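Local coordinates for putative uncharacterized protein Ta1305 (Thermoplasma acidophilum, PDB 4RKS) that phosphorylates (R)-mevalonate at its 3-hydroxyl with ATP, a step of the alternative mevalonate route to isoprenoids in extreme acidophiles, at residues I210-N213 against I214-D218; Y257-I260 against L261-V264; T172-G176 against F177-T181. All blocks are in the same frame, centred on the assembly; numbering follows the deposited sequence.

Contact 1 (I210-N213 against I214-D218); sequences IHQN and IVRSD. With MEV ((R)-mevalonate), chain C.
With CG of Asn213 lying beside its own backbone N (chi1 -75°), and CG of Arg216 turned the same way (chi1 -69°) to start a chain extended as far as NE, an amide and a guanidinium group three residues apart come together. The setting is the last turn of helix 207-214, which the chain leaves through a type I beta turn from Ile214 to Ser217. The two flat groups meet at a slant, their planes 74° apart, with Asn213 OD1 3.0 Å from Arg216 NH1. Asn213 ND2 bonds back to the carbonyl of Val209 and so fixes the amide's rotation. Gln212 runs alongside Arg216 on the exposed side, while the backbone O of Gln212 lies over one face of the guanidinium.

The backbone passes from helix to turn here. Ile214 N closes a helical bond to Ile210 O at 3.0 Å. Arg216 N then donates to Asn213 O at 2.8 Å as the turn sets in. Ser217 OG caps the backbone N of Leu219, just ahead of helix 220-238.

Inward, Ile214 packs on Tyr257 and Leu261 of helix 243-262, and Ile210 CD1 lies 3.9 Å from C6, the methyl carbon of mevalonate. His211 also belongs to the substrate pocket: its ND1 is hydrogen-bonded to Gly40 N and its NE2 to Glu159, a substrate-binding residue, which together hold the ring. Mevalonate O8 lies at the imidazole edge, near the ring plane, 3.6 Å from His211 NE2.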
ATOM      1  N   ILE A 210     -12.310   9.146   2.240  1.00 38.88           N
ATOM      2  CA  ILE A 210     -11.252   9.935   1.618  1.00 32.94           C
ATOM      3  C   ILE A 210     -11.507  10.046   0.110  1.00 30.56           C
ATOM      4  O   ILE A 210     -11.617  11.146  -0.431  1.00 26.77           O
ATOM      5  CB  ILE A 210      -9.853   9.328   1.890  1.00 30.20           C
ATOM      6  CG1 ILE A 210      -9.509   9.433   3.385  1.00 27.57           C
ATOM      7  CG2 ILE A 210      -8.797  10.030   1.039  1.00 31.28           C
ATOM      8  CD1 ILE A 210      -8.232   8.682   3.821  1.00 30.45           C
ATOM      9  N   HIS A 211     -11.615   8.903  -0.561  1.00 27.46           N
ATOM     10  CA  HIS A 211     -11.934   8.870  -1.986  1.00 27.01           C
ATOM     11  C   HIS A 211     -13.230   9.620  -2.319  1.00 25.79           C
ATOM     12  O   HIS A 211     -13.282  10.416  -3.260  1.00 27.30           O
ATOM     13  CB  HIS A 211     -12.032   7.414  -2.466  1.00 25.07           C
ATOM     14  CG  HIS A 211     -10.725   6.687  -2.453  1.00 26.74           C
ATOM     15  ND1 HIS A 211      -9.541   7.282  -2.834  1.00 32.99           N
ATOM     16  CD2 HIS A 211     -10.412   5.421  -2.091  1.00 32.88           C
ATOM     17  CE1 HIS A 211      -8.556   6.409  -2.715  1.00 39.35           C
ATOM     18  NE2 HIS A 211      -9.057   5.272  -2.265  1.00 33.67           N
ATOM     19  N   GLN A 212     -14.277   9.372  -1.547  1.00 26.03           N
ATOM     20  CA  GLN A 212     -15.572  10.001  -1.820  1.00 30.46           C
ATOM     21  C   GLN A 212     -15.516  11.531  -1.676  1.00 28.22           C
ATOM     22  O   GLN A 212     -16.077  12.258  -2.489  1.00 32.07           O
ATOM     23  CB  GLN A 212     -16.648   9.418  -0.893  1.00 35.61           C
ATOM     24  CG  GLN A 212     -18.065   9.907  -1.187  1.00 53.20           C
ATOM     25  CD  GLN A 212     -19.128   9.223  -0.332  1.00 61.82           C
ATOM     26  OE1 GLN A 212     -18.820   8.572   0.672  1.00 67.84           O
ATOM     27  NE2 GLN A 212     -20.389   9.368  -0.732  1.00 58.17           N
ATOM     28  N   ASN A 213     -14.820  12.035  -0.667  1.00 32.66           N
ATOM     29  CA  ASN A 213     -14.857  13.488  -0.443  1.00 34.77           C
ATOM     30  C   ASN A 213     -13.816  14.296  -1.222  1.00 36.56           C
ATOM     31  O   ASN A 213     -14.098  15.418  -1.639  1.00 40.46           O
ATOM     32  CB  ASN A 213     -14.722  13.786   1.044  1.00 34.75           C
ATOM     33  CG  ASN A 213     -15.988  13.479   1.803  1.00 37.15           C
ATOM     34  OD1 ASN A 213     -16.771  14.374   2.123  1.00 45.01           O
ATOM     35  ND2 ASN A 213     -16.213  12.208   2.072  1.00 41.27           N
ATOM     36  N   ILE A 214     -12.626  13.735  -1.440  1.00 32.56           N
ATOM     37  CA  ILE A 214     -11.563  14.502  -2.080  1.00 29.97           C
ATOM     38  C   ILE A 214     -11.969  15.013  -3.463  1.00 32.43           C
ATOM     39  O   ILE A 214     -11.577  16.105  -3.864  1.00 37.55           O
ATOM     40  CB  ILE A 214     -10.248  13.698  -2.213  1.00 33.28           C
ATOM     41  CG1 ILE A 214      -9.079  14.672  -2.350  1.00 35.57           C
ATOM     42  CG2 ILE A 214     -10.299  12.699  -3.414  1.00 23.72           C
ATOM     43  CD1 ILE A 214      -7.774  14.030  -2.726  1.00 38.54           C
ATOM     44  N   VAL A 215     -12.783  14.249  -4.179  1.00 25.20           N
ATOM     45  CA  VAL A 215     -13.177  14.637  -5.529  1.00 30.91           C
ATOM     46  C   VAL A 215     -14.168  15.814  -5.501  1.00 29.37           C
ATOM     47  O   VAL A 215     -14.429  16.453  -6.521  1.00 28.32           O
ATOM     48  CB  VAL A 215     -13.786  13.429  -6.296  1.00 43.87           C
ATOM     49  CG1 VAL A 215     -13.970  13.755  -7.770  1.00 50.99           C
ATOM     50  CG2 VAL A 215     -12.872  12.202  -6.157  1.00 35.65           C
ATOM     51  N   ARG A 216     -14.704  16.127  -4.331  1.00 34.77           N
ATOM     52  CA  ARG A 216     -15.625  17.263  -4.246  1.00 37.98           C
ATOM     53  C   ARG A 216     -14.905  18.620  -4.274  1.00 45.69           C
ATOM     54  O   ARG A 216     -15.526  19.656  -4.545  1.00 47.38           O
ATOM     55  CB  ARG A 216     -16.484  17.148  -2.989  1.00 36.04           C
ATOM     56  CG  ARG A 216     -17.477  16.004  -3.051  1.00 36.77           C
ATOM     57  CD  ARG A 216     -18.104  15.729  -1.705  1.00 36.67           C
ATOM     58  NE  ARG A 216     -19.075  14.650  -1.817  1.00 35.54           N
ATOM     59  CZ  ARG A 216     -19.610  14.018  -0.784  1.00 43.38           C
ATOM     60  NH1 ARG A 216     -19.267  14.353   0.451  1.00 46.13           N
ATOM     61  NH2 ARG A 216     -20.490  13.052  -0.990  1.00 46.45           N
ATOM     62  N   SER A 217     -13.601  18.607  -4.000  1.00 41.89           N
ATOM     63  CA  SER A 217     -12.804  19.835  -3.917  1.00 40.43           C
ATOM     64  C   SER A 217     -12.576  20.531  -5.268  1.00 34.98           C
ATOM     65  O   SER A 217     -12.298  19.890  -6.279  1.00 35.37           O
ATOM     66  CB  SER A 217     -11.448  19.533  -3.269  1.00 42.98           C
ATOM     67  OG  SER A 217     -10.624  20.685  -3.254  1.00 38.68           O
ATOM     68  N   ASP A 218     -12.685  21.858  -5.256  1.00 38.57           N
ATOM     69  CA  ASP A 218     -12.419  22.688  -6.427  1.00 46.67           C
ATOM     70  C   ASP A 218     -10.954  22.620  -6.862  1.00 37.53           C
ATOM     71  O   ASP A 218     -10.619  22.912  -8.006  1.00 36.16           O
ATOM     72  CB  ASP A 218     -12.799  24.138  -6.131  1.00 63.33           C
ATOM     73  CG  ASP A 218     -14.064  24.244  -5.300  1.00 75.54           C
ATOM     74  OD1 ASP A 218     -14.992  23.440  -5.534  1.00 81.46           O
ATOM     75  OD2 ASP A 218     -14.129  25.116  -4.408  1.00 74.59           O
TER
HETATM   76  C8  MEV C 401      -4.724   4.661  -1.062  1.00 46.73           C
HETATM   77  O8  MEV C 401      -5.804   3.965  -1.654  1.00 54.93           O
HETATM   78  C2  MEV C 401      -5.296   5.764  -0.198  1.00 31.79           C
HETATM   79  C3  MEV C 401      -4.359   6.429   0.795  1.00 31.76           C
HETATM   80  O7  MEV C 401      -3.641   5.502   1.569  1.00 36.31           O
HETATM   81  C4  MEV C 401      -3.367   7.337   0.087  1.00 31.33           C
HETATM   82  C5  MEV C 401      -2.149   6.606  -0.447  1.00 28.97           C
HETATM   83  O3  MEV C 401      -1.508   5.776   0.266  1.00 27.62           O
HETATM   84  O4  MEV C 401      -1.786   6.812  -1.629  1.00 31.08           O
HETATM   85  C6  MEV C 401      -5.225   7.253   1.721  1.00 31.12           C

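Contact 2 (Y257-I260 against L261-V264); sequences YHSI and LRGV
The CD1 methyl of Leu261 touches both aromatic side chains of the preceding turn, 3.6 Å from Tyr257 CE2 and 3.9 Å from His258 ND1, oblique to each ring. This is the tight, buried part of the contact. The rings also hold each other: Tyr257 CD2 sits 3.7 Å above the plane of the His258 imidazole, over its centre. Their polar ends are spoken for, His258 NE2 by the carbonyl O of Val293 and Tyr257 OH, weakly, by that of Leu38. Tyr257 lines the mevalonate pocket. Tyr257 and Leu261 both pack against Ile214 of helix 207-214, Tyr257 also against Ile210.

All this happens in the C-terminal turns of helix 243-262, in the C-terminal domain of this GHMP kinase, where the i to i+4 bonds lengthen step by step. Leu261 N reaches Tyr257 O at 3.1 Å, Arg262 N reaches His258 O at 3.2 Å, and Gly263 N makes a weak bond to Ser259 O at 3.4 Å. Val264 N donates to the carbonyl O of Leu261.

The solvent side is looser. There Arg262 bends at chi3 (-57°) and folds back along the helix, laying one guanidinium face 3.3 Å from His258 O, which is offset toward the rim and at too poor an angle for a hydrogen bond from NH1. Beside it, Arg262 NH2 rests 3.4 Å from Ser259 CA, and the Ser259 side chain is exposed.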
ATOM      1  N   TYR A 257      -1.855  17.283  -0.151  1.00 29.78           N
ATOM      2  CA  TYR A 257      -2.951  16.326  -0.071  1.00 30.37           C
ATOM      3  C   TYR A 257      -3.824  16.571   1.149  1.00 31.28           C
ATOM      4  O   TYR A 257      -5.052  16.612   1.052  1.00 30.70           O
ATOM      5  CB  TYR A 257      -2.362  14.919  -0.045  1.00 30.22           C
ATOM      6  CG  TYR A 257      -3.303  13.742  -0.032  1.00 26.60           C
ATOM      7  CD1 TYR A 257      -3.976  13.339  -1.188  1.00 23.78           C
ATOM      8  CD2 TYR A 257      -3.443  12.975   1.108  1.00 26.74           C
ATOM      9  CE1 TYR A 257      -4.787  12.226  -1.186  1.00 23.12           C
ATOM     10  CE2 TYR A 257      -4.252  11.860   1.122  1.00 31.30           C
ATOM     11  CZ  TYR A 257      -4.921  11.489  -0.021  1.00 32.29           C
ATOM     12  OH  TYR A 257      -5.711  10.370   0.021  1.00 28.38           O
ATOM     13  N   HIS A 258      -3.206  16.763   2.305  1.00 24.84           N
ATOM     14  CA  HIS A 258      -4.018  16.907   3.505  1.00 33.40           C
ATOM     15  C   HIS A 258      -4.583  18.317   3.679  1.00 32.67           C
ATOM     16  O   HIS A 258      -5.551  18.512   4.413  1.00 33.53           O
ATOM     17  CB  HIS A 258      -3.219  16.445   4.715  1.00 29.81           C
ATOM     18  CG  HIS A 258      -3.073  14.956   4.764  1.00 27.28           C
ATOM     19  ND1 HIS A 258      -4.137  14.122   5.025  1.00 30.53           N
ATOM     20  CD2 HIS A 258      -2.011  14.149   4.530  1.00 26.46           C
ATOM     21  CE1 HIS A 258      -3.732  12.866   4.978  1.00 30.57           C
ATOM     22  NE2 HIS A 258      -2.446  12.853   4.681  1.00 26.72           N
ATOM     23  N   SER A 259      -4.025  19.286   2.962  1.00 32.08           N
ATOM     24  CA  SER A 259      -4.665  20.604   2.881  1.00 34.17           C
ATOM     25  C   SER A 259      -5.948  20.523   2.038  1.00 35.56           C
ATOM     26  O   SER A 259      -6.956  21.157   2.357  1.00 33.02           O
ATOM     27  CB  SER A 259      -3.701  21.640   2.301  1.00 30.98           C
ATOM     28  OG  SER A 259      -4.315  22.911   2.212  1.00 33.00           O
ATOM     29  N   ILE A 260      -5.923  19.728   0.973  1.00 34.86           N
ATOM     30  CA  ILE A 260      -7.126  19.553   0.155  1.00 34.23           C
ATOM     31  C   ILE A 260      -8.225  18.808   0.929  1.00 31.15           C
ATOM     32  O   ILE A 260      -9.376  19.232   0.932  1.00 36.78           O
ATOM     33  CB  ILE A 260      -6.816  18.819  -1.163  1.00 32.99           C
ATOM     34  CG1 ILE A 260      -5.889  19.678  -2.019  1.00 33.46           C
ATOM     35  CG2 ILE A 260      -8.101  18.504  -1.921  1.00 28.35           C
ATOM     36  CD1 ILE A 260      -5.420  19.018  -3.280  1.00 34.07           C
ATOM     37  N   LEU A 261      -7.862  17.729   1.613  1.00 28.90           N
ATOM     38  CA  LEU A 261      -8.825  16.975   2.414  1.00 32.58           C
ATOM     39  C   LEU A 261      -9.488  17.821   3.513  1.00 36.75           C
ATOM     40  O   LEU A 261     -10.704  17.765   3.682  1.00 38.60           O
ATOM     41  CB  LEU A 261      -8.156  15.739   3.031  1.00 30.76           C
ATOM     42  CG  LEU A 261      -7.878  14.611   2.030  1.00 33.11           C
ATOM     43  CD1 LEU A 261      -7.150  13.431   2.672  1.00 26.54           C
ATOM     44  CD2 LEU A 261      -9.158  14.139   1.371  1.00 33.28           C
ATOM     45  N   ARG A 262      -8.698  18.602   4.249  1.00 38.52           N
ATOM     46  CA  ARG A 262      -9.237  19.435   5.328  1.00 36.06           C
ATOM     47  C   ARG A 262     -10.304  20.394   4.814  1.00 33.49           C
ATOM     48  O   ARG A 262     -11.296  20.642   5.492  1.00 32.30           O
ATOM     49  CB  ARG A 262      -8.119  20.222   6.032  1.00 34.76           C
ATOM     50  CG  ARG A 262      -7.300  19.386   7.026  1.00 34.07           C
ATOM     51  CD  ARG A 262      -6.358  20.256   7.882  1.00 39.72           C
ATOM     52  NE  ARG A 262      -5.441  21.054   7.064  1.00 39.15           N
ATOM     53  CZ  ARG A 262      -4.224  20.663   6.696  1.00 37.28           C
ATOM     54  NH1 ARG A 262      -3.756  19.473   7.069  1.00 36.58           N
ATOM     55  NH2 ARG A 262      -3.474  21.461   5.949  1.00 34.58           N
ATOM     56  N   GLY A 263     -10.105  20.915   3.609  1.00 34.16           N
ATOM     57  CA  GLY A 263     -11.088  21.766   2.971  1.00 37.05           C
ATOM     58  C   GLY A 263     -12.363  21.053   2.544  1.00 40.17           C
ATOM     59  O   GLY A 263     -13.322  21.703   2.144  1.00 40.45           O
ATOM     60  N   VAL A 264     -12.374  19.722   2.608  1.00 36.54           N
ATOM     61  CA  VAL A 264     -13.600  18.961   2.353  1.00 42.89           C
ATOM     62  C   VAL A 264     -14.038  18.229   3.640  1.00 40.73           C
ATOM     63  O   VAL A 264     -14.867  17.318   3.620  1.00 45.69           O
ATOM     64  CB  VAL A 264     -13.413  17.973   1.175  1.00 47.65           C
ATOM     65  CG1 VAL A 264     -14.742  17.412   0.722  1.00 59.61           C
ATOM     66  CG2 VAL A 264     -12.795  18.686   0.002  1.00 44.76           C
TER

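Contact 3 (T172-G176 against F177-T181); sequences TWSDG and FHAYT
Trp173 and Tyr180 form a hydrogen-bonded pair of an antiparallel beta hairpin, strands 169-174 and 179-185. Trp173 N donates to Tyr180 O and Tyr180 N to Trp173 O, each at 2.9 Å. On one neighbouring non-hydrogen-bonded pair the hydroxyls meet: Thr172 OG1 and Thr181 OG1 are only 2.5 Å apart, a short hydrogen bond whose proton is not placed. Thr181 OG1 is also hydrogen-bonded to Glu151. Trp173 NE1, on the other face of the hairpin, is satisfied by Glu182.

The connecting loop relies on side-chain acceptors. Asp175 CG stands between its own backbone N and carbonyl carbon (chi1 58°), which brings OD1 over the turn. There it takes two backbone donors: His178 N at 2.9 Å, in an almost perfectly straight bond, and Phe177 N, also at 2.9 Å, on the anti side and out of the carboxylate plane. The bond to Phe177 makes an Asx turn. Just before it, Ser174 OG accepts from Gly176 N at 3.2 Å, an ST turn, and is also bonded to Pro49 O. Gly176 takes backbone angles (phi 92°, psi -10°) at which a CB would jam against the carbonyl O of Asp175.

Asp175 N to His178 O is a weak bond at 3.4 Å, consistent with a loop held largely by one carboxylate oxygen and one hydroxyl; two N-H groups on Asp175 OD1 would probably favour the charged form of the acid.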
ATOM      1  N   THR A 172       2.249   4.267 -10.125  1.00 19.51           N
ATOM      2  CA  THR A 172       1.117   3.725 -10.849  1.00 22.23           C
ATOM      3  C   THR A 172       0.498   4.854 -11.650  1.00 24.03           C
ATOM      4  O   THR A 172      -0.200   5.704 -11.091  1.00 23.57           O
ATOM      5  CB  THR A 172       0.095   3.091  -9.918  1.00 22.99           C
ATOM      6  OG1 THR A 172       0.716   1.997  -9.239  1.00 22.13           O
ATOM      7  CG2 THR A 172      -1.122   2.568 -10.711  1.00 19.74           C
ATOM      8  N   TRP A 173       0.826   4.888 -12.943  1.00 26.45           N
ATOM      9  CA  TRP A 173       0.287   5.876 -13.891  1.00 27.16           C
ATOM     10  C   TRP A 173      -1.185   5.599 -14.125  1.00 23.49           C
ATOM     11  O   TRP A 173      -1.576   4.447 -14.218  1.00 26.30           O
ATOM     12  CB  TRP A 173       1.039   5.828 -15.236  1.00 19.07           C
ATOM     13  CG  TRP A 173       2.541   5.922 -15.101  1.00 24.60           C
ATOM     14  CD1 TRP A 173       3.434   4.884 -15.101  1.00 25.31           C
ATOM     15  CD2 TRP A 173       3.313   7.112 -14.911  1.00 27.69           C
ATOM     16  NE1 TRP A 173       4.711   5.358 -14.947  1.00 28.86           N
ATOM     17  CE2 TRP A 173       4.666   6.720 -14.813  1.00 29.12           C
ATOM     18  CE3 TRP A 173       2.992   8.470 -14.806  1.00 23.79           C
ATOM     19  CZ2 TRP A 173       5.698   7.639 -14.627  1.00 28.10           C
ATOM     20  CZ3 TRP A 173       4.014   9.382 -14.622  1.00 28.99           C
ATOM     21  CH2 TRP A 173       5.356   8.961 -14.529  1.00 27.77           C
ATOM     22  N   SER A 174      -1.999   6.638 -14.241  1.00 22.58           N
ATOM     23  CA  SER A 174      -3.433   6.435 -14.448  1.00 25.01           C
ATOM     24  C   SER A 174      -4.111   7.688 -14.978  1.00 25.28           C
ATOM     25  O   SER A 174      -3.823   8.805 -14.534  1.00 28.34           O
ATOM     26  CB  SER A 174      -4.119   5.994 -13.151  1.00 29.52           C
ATOM     27  OG  SER A 174      -5.509   5.780 -13.363  1.00 27.80           O
ATOM     28  N   ASP A 175      -5.013   7.489 -15.935  1.00 27.96           N
ATOM     29  CA  ASP A 175      -5.816   8.569 -16.484  1.00 28.73           C
ATOM     30  C   ASP A 175      -7.279   8.394 -16.084  1.00 35.79           C
ATOM     31  O   ASP A 175      -8.167   9.056 -16.612  1.00 33.81           O
ATOM     32  CB  ASP A 175      -5.671   8.628 -18.015  1.00 30.97           C
ATOM     33  CG  ASP A 175      -6.081   7.327 -18.714  1.00 37.80           C
ATOM     34  OD1 ASP A 175      -6.658   6.417 -18.069  1.00 34.67           O
ATOM     35  OD2 ASP A 175      -5.818   7.212 -19.932  1.00 43.37           O
ATOM     36  N   GLY A 176      -7.524   7.480 -15.157  1.00 30.65           N
ATOM     37  CA  GLY A 176      -8.878   7.203 -14.712  1.00 33.18           C
ATOM     38  C   GLY A 176      -9.567   6.081 -15.474  1.00 31.40           C
ATOM     39  O   GLY A 176     -10.640   5.629 -15.074  1.00 32.73           O
ATOM     40  N   PHE A 177      -8.956   5.636 -16.570  1.00 24.69           N
ATOM     41  CA  PHE A 177      -9.523   4.561 -17.384  1.00 27.61           C
ATOM     42  C   PHE A 177      -8.580   3.374 -17.446  1.00 29.46           C
ATOM     43  O   PHE A 177      -8.999   2.228 -17.336  1.00 31.52           O
ATOM     44  CB  PHE A 177      -9.814   5.046 -18.808  1.00 32.11           C
ATOM     45  CG  PHE A 177     -10.667   6.276 -18.869  1.00 35.51           C
ATOM     46  CD1 PHE A 177     -12.047   6.187 -18.715  1.00 39.07           C
ATOM     47  CD2 PHE A 177     -10.095   7.522 -19.085  1.00 37.02           C
ATOM     48  CE1 PHE A 177     -12.838   7.317 -18.768  1.00 41.36           C
ATOM     49  CE2 PHE A 177     -10.882   8.664 -19.139  1.00 42.57           C
ATOM     50  CZ  PHE A 177     -12.256   8.561 -18.982  1.00 41.23           C
ATOM     51  N   HIS A 178      -7.301   3.671 -17.648  1.00 27.94           N
ATOM     52  CA  HIS A 178      -6.257   2.668 -17.700  1.00 29.77           C
ATOM     53  C   HIS A 178      -5.161   3.025 -16.713  1.00 32.08           C
ATOM     54  O   HIS A 178      -4.737   4.176 -16.643  1.00 28.02           O
ATOM     55  CB  HIS A 178      -5.698   2.552 -19.118  1.00 31.16           C
ATOM     56  CG  HIS A 178      -6.738   2.182 -20.133  1.00 40.12           C
ATOM     57  ND1 HIS A 178      -7.346   3.111 -20.952  1.00 45.96           N
ATOM     58  CD2 HIS A 178      -7.304   0.989 -20.435  1.00 42.91           C
ATOM     59  CE1 HIS A 178      -8.228   2.503 -21.726  1.00 42.68           C
ATOM     60  NE2 HIS A 178      -8.223   1.215 -21.432  1.00 43.39           N
ATOM     61  N   ALA A 179      -4.713   2.034 -15.946  1.00 19.02           N
ATOM     62  CA  ALA A 179      -3.659   2.246 -14.954  1.00 21.61           C
ATOM     63  C   ALA A 179      -2.551   1.215 -15.131  1.00 24.89           C
ATOM     64  O   ALA A 179      -2.798   0.042 -15.488  1.00 21.05           O
ATOM     65  CB  ALA A 179      -4.224   2.195 -13.536  1.00 20.37           C
ATOM     66  N   TYR A 180      -1.322   1.651 -14.883  1.00 18.60           N
ATOM     67  CA  TYR A 180      -0.170   0.792 -15.089  1.00 18.16           C
ATOM     68  C   TYR A 180       0.938   1.058 -14.052  1.00 22.72           C
ATOM     69  O   TYR A 180       1.409   2.184 -13.908  1.00 21.85           O
ATOM     70  CB  TYR A 180       0.359   0.981 -16.522  1.00 29.65           C
ATOM     71  CG  TYR A 180       1.498   0.051 -16.875  1.00 28.99           C
ATOM     72  CD1 TYR A 180       2.819   0.410 -16.620  1.00 28.94           C
ATOM     73  CD2 TYR A 180       1.252  -1.196 -17.446  1.00 26.15           C
ATOM     74  CE1 TYR A 180       3.870  -0.447 -16.930  1.00 33.06           C
ATOM     75  CE2 TYR A 180       2.295  -2.059 -17.764  1.00 25.51           C
ATOM     76  CZ  TYR A 180       3.599  -1.682 -17.503  1.00 33.40           C
ATOM     77  OH  TYR A 180       4.637  -2.533 -17.815  1.00 32.70           O
ATOM     78  N   THR A 181       1.350   0.010 -13.331  1.00 22.67           N
ATOM     79  CA  THR A 181       2.336   0.154 -12.250  1.00 18.99           C
ATOM     80  C   THR A 181       3.737  -0.224 -12.741  1.00 22.11           C
ATOM     81  O   THR A 181       3.943  -1.284 -13.322  1.00 23.50           O
ATOM     82  CB  THR A 181       1.982  -0.702 -11.025  1.00 24.62           C
ATOM     83  OG1 THR A 181       0.755  -0.238 -10.448  1.00 26.26           O
ATOM     84  CG2 THR A 181       3.101  -0.634  -9.965  1.00 19.18           C
TER

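Contacts 1 and 2 are neighbours, their centres 9 Å apart, and pack directly: Ile210 CG2 lies 3.3 Å from Tyr257 OH, and Asn213 O lies 3.2 Å from Val264 CG1. Together they bring the C-terminal ends of two helices of the C-terminal domain together next to the mevalonate pocket, to which Ile210, His211 and Tyr257 belong. Contact 3 is separate, its centre about 19 Å from that of contact 1 and 23 Å from that of contact 2, with nearest atoms about 11 and 13 Å away. The Thr172 side chain comes within about 9 Å of mevalonate. Helix 220-238 touches all three, through Ile214, Tyr257 and Trp173.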